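Local coordinates for protein chintase (Rhizomucor miehei, PDB 5YUQ) that hydrolyses the beta-1,4 linkages of chitin as a family 18 glycoside hydrolase, probably threading the sugar chain through a tunnel-shaped active site, at residues Y108-E122 and V149-P161. Residues are numbered along the deposited sequence; the frame is centred on the assembly and turned at random.
Sequences YPNSPNGVACNSKDE and VPTAPFNDENQQP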
loop_
_atom_site.group_PDB
_atom_site.type_symbol
_atom_site.label_atom_id
_atom_site.label_comp_id
_atom_site.label_asym_id
_atom_site.label_seq_id
_atom_site.Cartn_x
_atom_site.Cartn_y
_atom_site.Cartn_z
ATOM N N TYR A 108 -10.588 -5.917 -1.578
ATOM C CA TYR A 108 -9.728 -7.071 -1.852
ATOM C C TYR A 108 -10.585 -8.178 -2.448
ATOM O O TYR A 108 -11.804 -8.175 -2.275
ATOM C CB TYR A 108 -9.133 -7.603 -0.544
ATOM C CG TYR A 108 -8.411 -6.573 0.275
ATOM C CD1 TYR A 108 -7.063 -6.316 0.067
ATOM C CD2 TYR A 108 -9.073 -5.848 1.262
ATOM C CE1 TYR A 108 -6.395 -5.368 0.810
ATOM C CE2 TYR A 108 -8.413 -4.892 2.007
ATOM C CZ TYR A 108 -7.071 -4.661 1.781
ATOM O OH TYR A 108 -6.397 -3.718 2.520
ATOM N N PRO A 109 -9.965 -9.140 -3.150
ATOM C CA PRO A 109 -10.758 -10.274 -3.630
ATOM C C PRO A 109 -11.494 -10.994 -2.498
ATOM O O PRO A 109 -10.894 -11.280 -1.455
ATOM C CB PRO A 109 -9.705 -11.208 -4.227
ATOM C CG PRO A 109 -8.609 -10.284 -4.680
ATOM C CD PRO A 109 -8.582 -9.163 -3.670
ATOM N N ASN A 110 -12.781 -11.260 -2.726
ATOM C CA ASN A 110 -13.660 -12.000 -1.803
ATOM C C ASN A 110 -13.428 -11.696 -0.328
ATOM O O ASN A 110 -13.029 -12.562 0.449
ATOM C CB ASN A 110 -13.589 -13.508 -2.068
ATOM C CG ASN A 110 -14.725 -14.243 -1.406
ATOM O OD1 ASN A 110 -15.746 -13.632 -1.071
ATOM N ND2 ASN A 110 -14.558 -15.544 -1.183
ATOM N N SER A 111 -13.679 -10.451 0.052
ATOM C CA SER A 111 -13.393 -10.012 1.407
ATOM C C SER A 111 -14.480 -9.077 1.891
ATOM O O SER A 111 -14.914 -8.209 1.145
ATOM C CB SER A 111 -12.048 -9.285 1.440
ATOM O OG SER A 111 -11.738 -8.842 2.749
ATOM N N PRO A 112 -14.940 -9.274 3.134
ATOM C CA PRO A 112 -15.883 -8.345 3.764
ATOM C C PRO A 112 -15.121 -7.163 4.335
ATOM O O PRO A 112 -15.717 -6.224 4.862
ATOM C CB PRO A 112 -16.464 -9.173 4.909
ATOM C CG PRO A 112 -15.342 -10.065 5.301
ATOM C CD PRO A 112 -14.661 -10.437 3.996
ATOM N N ASN A 113 -13.798 -7.229 4.249
ATOM C CA ASN A 113 -12.963 -6.112 4.645
ATOM C C ASN A 113 -12.635 -5.306 3.396
ATOM O O ASN A 113 -13.109 -5.635 2.314
ATOM C CB ASN A 113 -11.733 -6.610 5.397
ATOM C CG ASN A 113 -12.113 -7.459 6.601
ATOM O OD1 ASN A 113 -13.103 -7.178 7.279
ATOM N ND2 ASN A 113 -11.350 -8.515 6.854
ATOM N N GLY A 114 -11.937 -4.211 3.543
ATOM C CA GLY A 114 -11.873 -3.320 2.418
ATOM C C GLY A 114 -13.219 -2.542 2.529
ATOM O O GLY A 114 -13.954 -2.743 3.458
ATOM N N VAL A 115 -13.545 -1.683 1.618
ATOM C CA VAL A 115 -14.797 -0.934 1.662
ATOM C C VAL A 115 -15.969 -1.901 1.846
ATOM O O VAL A 115 -16.086 -2.904 1.134
ATOM C CB VAL A 115 -14.956 -0.041 0.418
ATOM C CG1 VAL A 115 -16.386 0.433 0.265
ATOM C CG2 VAL A 115 -14.008 1.147 0.508
ATOM N N ALA A 116 -16.815 -1.614 2.831
ATOM C CA ALA A 116 -17.815 -2.579 3.292
ATOM C C ALA A 116 -18.766 -3.077 2.203
ATOM O O ALA A 116 -19.164 -4.246 2.198
ATOM C CB ALA A 116 -18.604 -1.994 4.453
ATOM N N CYS A 117 -19.139 -2.186 1.291
ATOM C CA CYS A 117 -20.128 -2.515 0.271
ATOM C C CYS A 117 -19.504 -2.940 -1.062
ATOM O O CYS A 117 -20.197 -3.034 -2.085
ATOM C CB CYS A 117 -21.098 -1.347 0.068
ATOM S SG CYS A 117 -20.311 0.139 -0.578
ATOM N N ASN A 118 -18.195 -3.199 -1.057
ATOM C CA ASN A 118 -17.555 -3.815 -2.221
ATOM C C ASN A 118 -18.296 -5.063 -2.670
ATOM O O ASN A 118 -18.767 -5.843 -1.838
ATOM C CB ASN A 118 -16.114 -4.216 -1.891
ATOM C CG ASN A 118 -15.144 -3.061 -1.969
ATOM O OD1 ASN A 118 -15.489 -1.954 -2.395
ATOM N ND2 ASN A 118 -13.909 -3.316 -1.565
ATOM N N SER A 119 -18.395 -5.268 -3.979
ATOM C CA SER A 119 -18.919 -6.533 -4.479
ATOM C C SER A 119 -17.912 -7.639 -4.158
ATOM O O SER A 119 -16.713 -7.388 -4.045
ATOM C CB SER A 119 -19.221 -6.470 -5.978
ATOM O OG SER A 119 -18.071 -6.145 -6.745
ATOM N N LYS A 120 -18.405 -8.861 -3.994
ATOM C CA LYS A 120 -17.547 -9.986 -3.635
ATOM C C LYS A 120 -18.154 -11.272 -4.172
ATOM O O LYS A 120 -19.368 -11.377 -4.306
ATOM C CB LYS A 120 -17.392 -10.074 -2.121
ATOM C CG LYS A 120 -18.716 -10.158 -1.388
ATOM C CD LYS A 120 -18.528 -10.267 0.111
ATOM C CE LYS A 120 -17.808 -9.054 0.682
ATOM N NZ LYS A 120 -18.474 -7.743 0.394
ATOM N N ASP A 121 -17.306 -12.243 -4.484
ATOM C CA ASP A 121 -17.749 -13.524 -5.013
ATOM C C ASP A 121 -16.736 -14.582 -4.618
ATOM O O ASP A 121 -15.542 -14.291 -4.519
ATOM C CB ASP A 121 -17.872 -13.460 -6.533
ATOM C CG ASP A 121 -18.569 -14.667 -7.109
ATOM O OD1 ASP A 121 -19.813 -14.639 -7.219
ATOM O OD2 ASP A 121 -17.877 -15.646 -7.463
ATOM N N GLU A 122 -17.200 -15.808 -4.382
ATOM C CA GLU A 122 -16.291 -16.906 -4.056
ATOM C C GLU A 122 -15.182 -17.064 -5.087
ATOM O O GLU A 122 -14.082 -17.497 -4.754
ATOM C CB GLU A 122 -17.048 -18.236 -3.976
ATOM C CG GLU A 122 -18.119 -18.301 -2.920
ATOM C CD GLU A 122 -19.075 -19.453 -3.159
ATOM O OE1 GLU A 122 -18.701 -20.397 -3.893
ATOM O OE2 GLU A 122 -20.207 -19.404 -2.629
ATOM N N VAL A 149 -0.962 -6.087 -3.057
ATOM C CA VAL A 149 -1.595 -7.187 -2.334
ATOM C C VAL A 149 -1.582 -6.986 -0.822
ATOM O O VAL A 149 -0.736 -6.268 -0.289
ATOM C CB VAL A 149 -0.888 -8.511 -2.674
ATOM C CG1 VAL A 149 -0.820 -8.716 -4.176
ATOM C CG2 VAL A 149 0.510 -8.537 -2.088
ATOM N N PRO A 150 -2.534 -7.618 -0.115
ATOM C CA PRO A 150 -2.554 -7.557 1.348
ATOM C C PRO A 150 -1.450 -8.412 1.967
ATOM O O PRO A 150 -0.671 -9.038 1.250
ATOM C CB PRO A 150 -3.940 -8.115 1.708
ATOM C CG PRO A 150 -4.289 -9.013 0.547
ATOM C CD PRO A 150 -3.694 -8.341 -0.665
ATOM N N THR A 151 -1.400 -8.445 3.293
ATOM C CA THR A 151 -0.296 -9.087 4.006
ATOM C C THR A 151 -0.427 -10.616 4.084
ATOM O O THR A 151 0.424 -11.291 4.663
ATOM C CB THR A 151 -0.149 -8.493 5.409
ATOM O OG1 THR A 151 -1.445 -8.408 6.012
ATOM C CG2 THR A 151 0.454 -7.091 5.325
ATOM N N ALA A 152 -1.491 -11.152 3.501
ATOM C CA ALA A 152 -1.628 -12.595 3.355
ATOM C C ALA A 152 -2.171 -12.875 1.968
ATOM O O ALA A 152 -2.865 -12.034 1.392
ATOM C CB ALA A 152 -2.568 -13.154 4.421
ATOM N N PRO A 153 -1.873 -14.067 1.456
ATOM C CA PRO A 153 -2.360 -14.398 0.116
ATOM C C PRO A 153 -3.848 -14.202 -0.127
ATOM O O PRO A 153 -4.612 -14.365 0.784
ATOM C CB PRO A 153 -1.954 -15.883 -0.061
ATOM C CG PRO A 153 -0.788 -16.048 0.775
ATOM C CD PRO A 153 -0.918 -15.032 1.952
ATOM N N PHE A 154 -4.228 -13.918 -1.359
ATOM C CA PHE A 154 -5.621 -13.655 -1.717
ATOM C C PHE A 154 -6.587 -14.695 -1.162
ATOM O O PHE A 154 -6.278 -15.892 -1.126
ATOM C CB PHE A 154 -5.774 -13.653 -3.231
ATOM C CG PHE A 154 -4.996 -12.575 -3.925
ATOM C CD1 PHE A 154 -5.112 -11.248 -3.533
ATOM C CD2 PHE A 154 -4.162 -12.893 -4.991
ATOM C CE1 PHE A 154 -4.391 -10.254 -4.198
ATOM C CE2 PHE A 154 -3.453 -11.913 -5.657
ATOM C CZ PHE A 154 -3.572 -10.596 -5.266
ATOM N N ASN A 155 -7.759 -14.225 -0.751
ATOM C CA ASN A 155 -8.789 -15.099 -0.192
ATOM C C ASN A 155 -9.306 -16.146 -1.156
ATOM O O ASN A 155 -9.530 -15.878 -2.337
ATOM C CB ASN A 155 -9.978 -14.280 0.300
ATOM C CG ASN A 155 -9.693 -13.543 1.582
ATOM O OD1 ASN A 155 -8.654 -13.747 2.218
ATOM N ND2 ASN A 155 -10.625 -12.689 1.988
ATOM N N ASP A 156 -9.536 -17.343 -0.628
ATOM C CA ASP A 156 -10.130 -18.399 -1.427
ATOM C C ASP A 156 -11.652 -18.286 -1.423
ATOM O O ASP A 156 -12.210 -17.253 -1.031
ATOM C CB ASP A 156 -9.656 -19.782 -0.964
ATOM C CG ASP A 156 -10.093 -20.124 0.446
ATOM O OD1 ASP A 156 -11.027 -19.496 0.989
ATOM O OD2 ASP A 156 -9.496 -21.060 1.018
ATOM N N GLU A 157 -12.309 -19.356 -1.849
ATOM C CA GLU A 157 -13.760 -19.373 -1.979
ATOM C C GLU A 157 -14.468 -19.208 -0.639
ATOM O O GLU A 157 -15.637 -18.835 -0.600
ATOM C CB GLU A 157 -14.221 -20.680 -2.646
ATOM C CG GLU A 157 -13.710 -20.920 -4.069
ATOM C CD GLU A 157 -12.314 -21.524 -4.121
ATOM O OE1 GLU A 157 -11.681 -21.711 -3.048
ATOM O OE2 GLU A 157 -11.849 -21.811 -5.254
ATOM N N ASN A 158 -13.757 -19.472 0.453
ATOM C CA ASN A 158 -14.335 -19.382 1.792
ATOM C C ASN A 158 -13.830 -18.171 2.559
ATOM O O ASN A 158 -13.949 -18.098 3.790
ATOM C CB ASN A 158 -14.045 -20.668 2.568
ATOM C CG ASN A 158 -14.581 -21.892 1.863
ATOM O OD1 ASN A 158 -13.863 -22.874 1.643
ATOM N ND2 ASN A 158 -15.852 -21.832 1.480
ATOM N N GLN A 159 -13.265 -17.220 1.814
ATOM C CA GLN A 159 -12.724 -15.981 2.375
ATOM C C GLN A 159 -11.563 -16.230 3.327
ATOM O O GLN A 159 -11.326 -15.453 4.247
ATOM C CB GLN A 159 -13.819 -15.140 3.052
ATOM C CG GLN A 159 -14.950 -14.708 2.127
ATOM C CD GLN A 159 -15.826 -13.640 2.752
ATOM O OE1 GLN A 159 -15.784 -13.413 3.963
ATOM N NE2 GLN A 159 -16.613 -12.965 1.923
ATOM N N GLN A 160 -10.840 -17.309 3.098
ATOM C CA GLN A 160 -9.710 -17.613 3.863
ATOM C C GLN A 160 -8.436 -17.369 3.029
ATOM O O GLN A 160 -8.443 -17.727 1.883
ATOM C CB GLN A 160 -9.666 -19.024 4.299
ATOM C CG GLN A 160 -10.896 -19.443 5.092
ATOM C CD GLN A 160 -11.097 -18.628 6.386
ATOM O OE1 GLN A 160 -12.147 -18.148 6.641
ATOM N NE2 GLN A 160 -10.086 -18.517 7.144
ATOM N N PRO A 161 -7.379 -16.798 3.619
ATOM C CA PRO A 161 -6.180 -16.612 2.790
ATOM C C PRO A 161 -5.707 -17.933 2.191
ATOM O O PRO A 161 -5.642 -18.955 2.891
ATOM C CB PRO A 161 -5.140 -16.116 3.790
ATOM C CG PRO A 161 -5.961 -15.397 4.832
ATOM C CD PRO A 161 -7.222 -16.219 4.966
HETATM O O HOH W 1 -8.269 -11.435 -0.959
HETATM O O HOH W 2 -16.954 -16.991 0.650
HETATM O O HOH W 3 -11.054 -10.885 4.154
HETATM O O HOH W 4 -11.754 -16.058 -4.244
#
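Asn155 ND2 donates almost straight (172°) to Asn110 O at 2.9 Å, from above the carbonyl plane; the short Asn155 side chain sets its amide nitrogen right beside that carbonyl. The side chain of Asn110 works in both directions, as a carboxamide can, with a donor and an acceptor on one flat group. With CG anti to the backbone N (chi1 -165°), the amide points at the 156-159 turn: ND2 donates to Asp156 O at 2.9 Å, in that carbonyl's plane, while OD1 accepts from Gln159 NE2 at a longer 3.2 Å. The Asn110 and Gln159 amide planes stand 73° apart. Asp156 O also takes Gln159 N, closing the type I turn, and Asp156 OD1 accepts from Asn158 N, an Asx turn, and from Gln160 N on the opposite face. Waters extend the network, one joining Pro109 O to Asn155 N. In the TIM barrel of family 18 these are neighbouring loops, following the parallel strands 101-105 and 144-149. Gln159, long enough to span from its turn to both Asn110 OD1 and Pro112, crosses the Asn110 side chain at about a right angle and brings CD within 3.6 Å of Pro112 CD. Farther along, the compact ring of Pro109 meets Phe154 obliquely (CG to CD1 3.8 Å), with Trp169 and Trp218 also against the phenyl ring, and Tyr108 CE1 rests 3.8 Å from Pro150 CB.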